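Local atomic coordinates of metallocarboxypeptidase (Trypanosoma cruzi, PDB entry 3DWC), a protein that probably releases C-terminal amino acids other than proline from peptides, as a metal-dependent carboxypeptidase of the M32 family. Residues Y366-E369 and R370-D374. Numbering follows the deposited sequence.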
# COMPACT_ATOMS: atom_id res chain seq x y z
N TYR B 366 21.60 -16.64 22.91
CA TYR B 366 21.85 -15.66 23.96
C TYR B 366 23.35 -15.76 24.41
O TYR B 366 24.11 -14.77 24.37
CB TYR B 366 20.86 -15.84 25.13
CG TYR B 366 21.28 -15.07 26.34
CD1 TYR B 366 21.70 -15.72 27.48
CD2 TYR B 366 21.34 -13.67 26.32
CE1 TYR B 366 22.13 -14.99 28.61
CE2 TYR B 366 21.75 -12.95 27.42
CZ TYR B 366 22.15 -13.62 28.55
OH TYR B 366 22.57 -12.89 29.60
N GLU B 367 23.76 -16.97 24.74
CA GLU B 367 25.05 -17.23 25.33
C GLU B 367 26.21 -16.83 24.41
O GLU B 367 27.14 -16.15 24.83
CB GLU B 367 25.13 -18.71 25.74
CG GLU B 367 24.21 -18.96 26.92
CD GLU B 367 23.92 -20.41 27.23
OE1 GLU B 367 23.12 -20.63 28.18
OE2 GLU B 367 24.47 -21.32 26.57
N ILE B 368 26.09 -17.19 23.15
CA ILE B 368 27.05 -16.80 22.15
C ILE B 368 27.11 -15.28 21.97
O ILE B 368 28.21 -14.70 22.03
CB ILE B 368 26.77 -17.51 20.83
CG1 ILE B 368 27.00 -19.01 21.01
CG2 ILE B 368 27.67 -16.94 19.72
CD1 ILE B 368 26.25 -19.87 20.05
N GLU B 369 25.96 -14.63 21.79
CA GLU B 369 25.90 -13.17 21.66
C GLU B 369 26.57 -12.46 22.83
O GLU B 369 27.39 -11.56 22.65
CB GLU B 369 24.44 -12.70 21.54
CG GLU B 369 23.85 -12.96 20.17
CD GLU B 369 22.56 -12.21 19.94
OE1 GLU B 369 22.01 -11.60 20.90
OE2 GLU B 369 22.08 -12.26 18.80
N ARG B 370 26.18 -12.87 24.02
CA ARG B 370 26.77 -12.38 25.26
C ARG B 370 28.30 -12.58 25.29
O ARG B 370 29.05 -11.66 25.66
CB ARG B 370 26.10 -13.07 26.46
CG ARG B 370 26.55 -12.57 27.84
CD ARG B 370 26.21 -13.59 28.91
NE ARG B 370 26.78 -14.92 28.64
CZ ARG B 370 26.45 -16.05 29.28
NH1 ARG B 370 25.54 -16.06 30.25
NH2 ARG B 370 27.04 -17.19 28.94
N ASP B 371 28.74 -13.77 24.91
CA ASP B 371 30.16 -14.14 24.98
C ASP B 371 31.00 -13.40 23.94
O ASP B 371 32.18 -13.12 24.19
CB ASP B 371 30.34 -15.65 24.80
CG ASP B 371 30.02 -16.45 26.07
OD1 ASP B 371 29.80 -15.83 27.15
OD2 ASP B 371 30.04 -17.71 25.99
N LEU B 372 30.43 -13.11 22.78
CA LEU B 372 31.16 -12.36 21.73
C LEU B 372 31.35 -10.90 22.17
O LEU B 372 32.44 -10.36 22.13
CB LEU B 372 30.41 -12.42 20.38
CG LEU B 372 30.45 -13.74 19.60
CD1 LEU B 372 29.32 -13.77 18.60
CD2 LEU B 372 31.82 -13.96 18.87
N MET B 373 30.27 -10.29 22.62
CA MET B 373 30.24 -8.93 23.15
C MET B 373 31.24 -8.78 24.32
O MET B 373 31.95 -7.76 24.41
CB MET B 373 28.79 -8.65 23.61
CG MET B 373 28.16 -7.32 23.22
SD MET B 373 28.35 -6.68 21.54
CE MET B 373 28.24 -8.14 20.54
N ASP B 374 31.30 -9.80 25.18
CA ASP B 374 32.22 -9.89 26.34
C ASP B 374 33.70 -10.02 26.00
O ASP B 374 34.54 -9.75 26.85
CB ASP B 374 31.91 -11.14 27.19
CG ASP B 374 31.19 -10.82 28.49
OD1 ASP B 374 30.98 -9.62 28.79
OD2 ASP B 374 30.83 -11.79 29.21
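Arg370 reaches back over the preceding turn of its helix and lays its guanidinium over the Glu367 backbone, next to the Tyr366 ring. CG anti to the backbone N (chi1 -175°) carries the chain outward past the Tyr366 hydroxyl, and the bend at chi3 turns the head back over Glu367. CA of Glu367 lies over one face of the guanidinium, and Arg370 NH2 sits 3.9 Å from Glu367 CG. The ring of Tyr366 meets the group obliquely, the two planes 64° apart. Tyr366 CE1 is 3.9 Å from Arg370 NH1. Tyr366 OH is 3.8 Å from Arg370 CD. Arg370 NE also makes a weak hydrogen bond, part of a salt bridge, to the neighbouring Asp371 OD1 at 3.5 Å. On another side of the helix, Ile368 CG2 packs alongside Leu372 CD1 at 3.7 Å. Tyr366-Arg370 and Ile368-Leu372 are i to i+4 pairs and Glu367-Arg370 is i to i+3, on helix 358-374 of the largely helical M32 carboxypeptidase fold, away from the cobalt site. Four i+4 to i backbone hydrogen bonds join 366-369 to 370-374. Arg370 N to Tyr366 O is 2.8 Å; Met373 N to Glu369 O is longer, 3.1 Å. Further out, Asp172 forms a salt bridge with Arg370 NH1, while Phe175 stacks on the Tyr366 ring. The buried Glu367 carboxylate is shared by Arg179, Lys389 and Tyr393, which probably favours its charged form. Trp412, Tyr155 and the Gly418 backbone N bind the buried carboxylate of Glu369.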